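Local coordinates for protein phenolpthiocerol synthesis type-I polyketide synthase ppsA (Mycobacterium bovis, PDB 7AKC) that probably loads extender units through this acyltransferase domain during synthesis of the lipid core of phthiocerols and phenolphthiocerols, at residues A184-I194 with R206-N215. Sequence-based numbering, arbitrary orientation.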
loop_
_atom_site.group_PDB
_atom_site.type_symbol
_atom_site.label_atom_id
_atom_site.label_comp_id
_atom_site.label_asym_id
_atom_site.label_seq_id
_atom_site.Cartn_x
_atom_site.Cartn_y
_atom_site.Cartn_z
ATOM N N ALA A 184 -8.094 8.206 -6.585
ATOM C CA ALA A 184 -8.490 8.634 -5.261
ATOM C C ALA A 184 -8.828 10.118 -5.288
ATOM O O ALA A 184 -8.154 10.897 -5.951
ATOM C CB ALA A 184 -7.360 8.361 -4.257
ATOM N N GLY A 185 -9.831 10.485 -4.507
ATOM C CA GLY A 185 -10.282 11.863 -4.436
ATOM C C GLY A 185 -11.641 11.961 -3.762
ATOM O O GLY A 185 -12.135 10.993 -3.174
ATOM N N PRO A 186 -12.282 13.142 -3.836
ATOM C CA PRO A 186 -13.598 13.300 -3.200
ATOM C C PRO A 186 -14.604 12.215 -3.639
ATOM O O PRO A 186 -14.675 11.928 -4.858
ATOM C CB PRO A 186 -14.032 14.720 -3.615
ATOM C CG PRO A 186 -12.720 15.440 -3.858
ATOM C CD PRO A 186 -11.836 14.377 -4.512
ATOM N N THR A 187 -15.329 11.588 -2.699
ATOM C CA THR A 187 -16.207 10.465 -3.045
ATOM C C THR A 187 -17.176 10.753 -4.210
ATOM O O THR A 187 -17.309 9.916 -5.099
ATOM C CB THR A 187 -16.961 9.909 -1.827
ATOM O OG1 THR A 187 -17.412 8.625 -2.166
ATOM C CG2 THR A 187 -18.178 10.744 -1.417
ATOM N N GLU A 188 -17.770 11.952 -4.250
ATOM C CA GLU A 188 -18.709 12.293 -5.305
ATOM C C GLU A 188 -18.046 12.406 -6.672
ATOM O O GLU A 188 -18.673 12.039 -7.693
ATOM C CB GLU A 188 -19.509 13.561 -4.961
ATOM C CG GLU A 188 -18.689 14.839 -4.863
ATOM C CD GLU A 188 -17.964 15.085 -3.549
ATOM O OE1 GLU A 188 -17.945 14.179 -2.682
ATOM O OE2 GLU A 188 -17.375 16.183 -3.411
ATOM N N GLN A 189 -16.742 12.826 -6.689
ATOM C CA GLN A 189 -15.984 12.879 -7.944
ATOM C C GLN A 189 -15.601 11.472 -8.407
ATOM O O GLN A 189 -15.647 11.184 -9.593
ATOM C CB GLN A 189 -14.801 13.819 -7.812
ATOM C CG GLN A 189 -15.253 15.238 -7.448
ATOM C CD GLN A 189 -14.098 16.195 -7.333
ATOM O OE1 GLN A 189 -13.005 15.950 -7.865
ATOM N NE2 GLN A 189 -14.321 17.319 -6.663
ATOM N N ILE A 190 -15.247 10.596 -7.462
ATOM C CA ILE A 190 -14.961 9.185 -7.741
ATOM C C ILE A 190 -16.196 8.511 -8.355
ATOM O O ILE A 190 -16.082 7.853 -9.387
ATOM C CB ILE A 190 -14.493 8.470 -6.464
ATOM C CG1 ILE A 190 -13.091 9.004 -6.013
ATOM C CG2 ILE A 190 -14.506 6.930 -6.653
ATOM C CD1 ILE A 190 -11.921 8.915 -7.052
ATOM N N ASP A 191 -17.403 8.821 -7.828
ATOM C CA ASP A 191 -18.623 8.279 -8.362
ATOM C C ASP A 191 -18.830 8.754 -9.809
ATOM O O ASP A 191 -19.210 7.951 -10.660
ATOM C CB ASP A 191 -19.797 8.662 -7.463
ATOM C CG ASP A 191 -19.872 7.790 -6.212
ATOM O OD1 ASP A 191 -19.146 6.745 -6.154
ATOM O OD2 ASP A 191 -20.601 8.166 -5.267
ATOM N N GLU A 192 -18.567 10.047 -10.081
ATOM C CA GLU A 192 -18.777 10.573 -11.442
ATOM C C GLU A 192 -17.819 9.874 -12.412
ATOM O O GLU A 192 -18.185 9.560 -13.551
ATOM C CB GLU A 192 -18.606 12.102 -11.519
ATOM C CG GLU A 192 -18.780 12.575 -12.962
ATOM C CD GLU A 192 -18.766 14.045 -13.316
ATOM O OE1 GLU A 192 -18.652 14.883 -12.396
ATOM O OE2 GLU A 192 -18.915 14.354 -14.525
ATOM N N LEU A 193 -16.584 9.632 -11.950
ATOM C CA LEU A 193 -15.570 8.998 -12.811
ATOM C C LEU A 193 -15.904 7.524 -13.080
ATOM O O LEU A 193 -15.670 7.037 -14.184
ATOM C CB LEU A 193 -14.172 9.162 -12.209
ATOM C CG LEU A 193 -13.700 10.588 -12.368
ATOM C CD1 LEU A 193 -12.563 10.886 -11.384
ATOM C CD2 LEU A 193 -13.277 10.794 -13.826
ATOM N N ILE A 194 -16.469 6.820 -12.086
ATOM C CA ILE A 194 -16.913 5.422 -12.272
ATOM C C ILE A 194 -17.974 5.353 -13.380
ATOM O O ILE A 194 -17.925 4.483 -14.245
ATOM C CB ILE A 194 -17.432 4.884 -10.910
ATOM C CG1 ILE A 194 -16.228 4.643 -9.962
ATOM C CG2 ILE A 194 -18.283 3.654 -11.053
ATOM C CD1 ILE A 194 -16.658 4.302 -8.589
ATOM N N ARG A 206 -16.006 0.752 -6.909
ATOM C CA ARG A 206 -15.636 1.493 -5.717
ATOM C C ARG A 206 -14.764 0.664 -4.792
ATOM O O ARG A 206 -15.014 -0.533 -4.605
ATOM C CB ARG A 206 -16.905 1.919 -4.927
ATOM C CG ARG A 206 -17.381 3.258 -5.382
ATOM C CD ARG A 206 -18.354 3.873 -4.422
ATOM N NE ARG A 206 -17.679 4.274 -3.190
ATOM C CZ ARG A 206 -17.123 5.465 -2.984
ATOM N NH1 ARG A 206 -17.157 6.397 -3.935
ATOM N NH2 ARG A 206 -16.553 5.744 -1.819
ATOM N N VAL A 207 -13.791 1.299 -4.175
ATOM C CA VAL A 207 -12.959 0.657 -3.171
ATOM C C VAL A 207 -13.301 1.407 -1.888
ATOM O O VAL A 207 -12.894 2.557 -1.746
ATOM C CB VAL A 207 -11.452 0.744 -3.505
ATOM C CG1 VAL A 207 -10.611 0.230 -2.344
ATOM C CG2 VAL A 207 -11.134 -0.039 -4.782
ATOM N N ASN A 208 -14.127 0.822 -1.016
ATOM C CA ASN A 208 -14.538 1.509 0.218
ATOM C C ASN A 208 -13.400 1.551 1.239
ATOM O O ASN A 208 -12.747 0.533 1.455
ATOM C CB ASN A 208 -15.829 0.907 0.796
ATOM C CG ASN A 208 -17.000 1.060 -0.151
ATOM O OD1 ASN A 208 -17.177 2.096 -0.813
ATOM N ND2 ASN A 208 -17.820 0.030 -0.251
ATOM N N ILE A 209 -13.139 2.735 1.829
ATOM C CA ILE A 209 -12.028 2.987 2.761
ATOM C C ILE A 209 -12.413 4.080 3.773
ATOM O O ILE A 209 -13.133 4.997 3.427
ATOM C CB ILE A 209 -10.751 3.395 1.944
ATOM C CG1 ILE A 209 -9.501 3.409 2.819
ATOM C CG2 ILE A 209 -10.949 4.732 1.189
ATOM C CD1 ILE A 209 -8.139 3.154 2.003
ATOM N N GLU A 210 -11.937 3.991 5.019
ATOM C CA GLU A 210 -12.280 4.958 6.073
ATOM C C GLU A 210 -11.916 6.371 5.663
ATOM O O GLU A 210 -12.732 7.279 5.824
ATOM C CB GLU A 210 -11.616 4.610 7.429
ATOM C CG GLU A 210 -12.164 3.375 8.126
ATOM C CD GLU A 210 -12.048 2.024 7.442
ATOM O OE1 GLU A 210 -11.136 1.831 6.601
ATOM O OE2 GLU A 210 -12.858 1.134 7.780
ATOM N N VAL A 211 -10.684 6.524 5.171
ATOM C CA VAL A 211 -10.156 7.834 4.695
ATOM C C VAL A 211 -9.289 7.515 3.476
ATOM O O VAL A 211 -8.458 6.629 3.564
ATOM C CB VAL A 211 -9.317 8.580 5.745
ATOM C CG1 VAL A 211 -8.682 9.838 5.172
ATOM C CG2 VAL A 211 -10.101 8.917 6.998
ATOM N N ALA A 212 -9.503 8.232 2.387
ATOM C CA ALA A 212 -8.736 7.972 1.153
ATOM C C ALA A 212 -7.410 8.714 1.196
ATOM O O ALA A 212 -7.398 9.932 1.222
ATOM C CB ALA A 212 -9.540 8.347 -0.053
ATOM N N PRO A 213 -6.278 7.993 1.191
ATOM C CA PRO A 213 -5.007 8.641 1.107
ATOM C C PRO A 213 -4.589 8.760 -0.369
ATOM O O PRO A 213 -5.403 8.552 -1.221
ATOM C CB PRO A 213 -4.129 7.686 1.932
ATOM C CG PRO A 213 -4.879 6.370 2.042
ATOM C CD PRO A 213 -6.163 6.542 1.265
ATOM N N HIS A 214 -3.345 9.146 -0.628
ATOM C CA HIS A 214 -2.792 9.172 -2.011
ATOM C C HIS A 214 -3.555 10.136 -2.918
ATOM O O HIS A 214 -3.746 9.806 -4.086
ATOM C CB HIS A 214 -2.607 7.756 -2.549
ATOM C CG HIS A 214 -2.100 6.846 -1.495
ATOM N ND1 HIS A 214 -0.902 7.062 -0.869
ATOM C CD2 HIS A 214 -2.655 5.776 -0.904
ATOM C CE1 HIS A 214 -0.717 6.143 0.044
ATOM N NE2 HIS A 214 -1.774 5.360 0.045
ATOM N N ASN A 215 -3.904 11.295 -2.373
ATOM C CA ASN A 215 -4.635 12.323 -3.152
ATOM C C ASN A 215 -4.403 13.685 -2.486
ATOM O O ASN A 215 -3.942 13.698 -1.353
ATOM C CB ASN A 215 -6.095 11.911 -3.373
ATOM C CG ASN A 215 -6.930 12.011 -2.118
ATOM O OD1 ASN A 215 -7.482 13.060 -1.826
ATOM N ND2 ASN A 215 -7.028 10.923 -1.380
#
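In the small ferredoxin-like subdomain of the acyltransferase, helix 187-199 packs on the antiparallel sheet, and Arg-206 of edge strand 204-207 reaches across to it. The chain of Arg-206 crosses Ile-194 at about a right angle, CD1 of Ile-194 touching CG of Arg-206 at 3.4 Å, then bends at chi3 (70°), turning the guanidinium along the helix toward its first turn. There NH1 meets OD1 of Asp-191 at 3.0 Å, a salt bridge. In one of the two conformers of Thr-187, one helical turn earlier, OG1 comes 2.9 Å from NH1 of Arg-206, a weak, poorly aimed bond and doubtful for that reason. Carboxylate and guanidinium planes lie 70° apart, so this is no flat two-pronged pairing; NH1 approaches OD1 from above the carboxylate plane. On the same guanidinium, NE gives a straight bond (171°) to OD1 of Asn-208, in the guanidinium plane, which helps fix its rotation.

At the other end, CB of Asn-215 lies 3.5 Å from O of Ala-184, while ND2 of Asn-215 bonds to O of Ala-212 and O of Pro-213, tying up the loop that carries His-214. NE2 of His-214 is hydrogen-bonded to OG of Ser-112, in a GxSxG sequence, consistent with the Ser-His pair of acyltransferases. Ala-184 ends strand 180-184 beside Met-150, and Ile-190 and Ile-194 rest on Ala-151 of strand 148-153, which lies between strands 180-184 and 204-207 in the sheet.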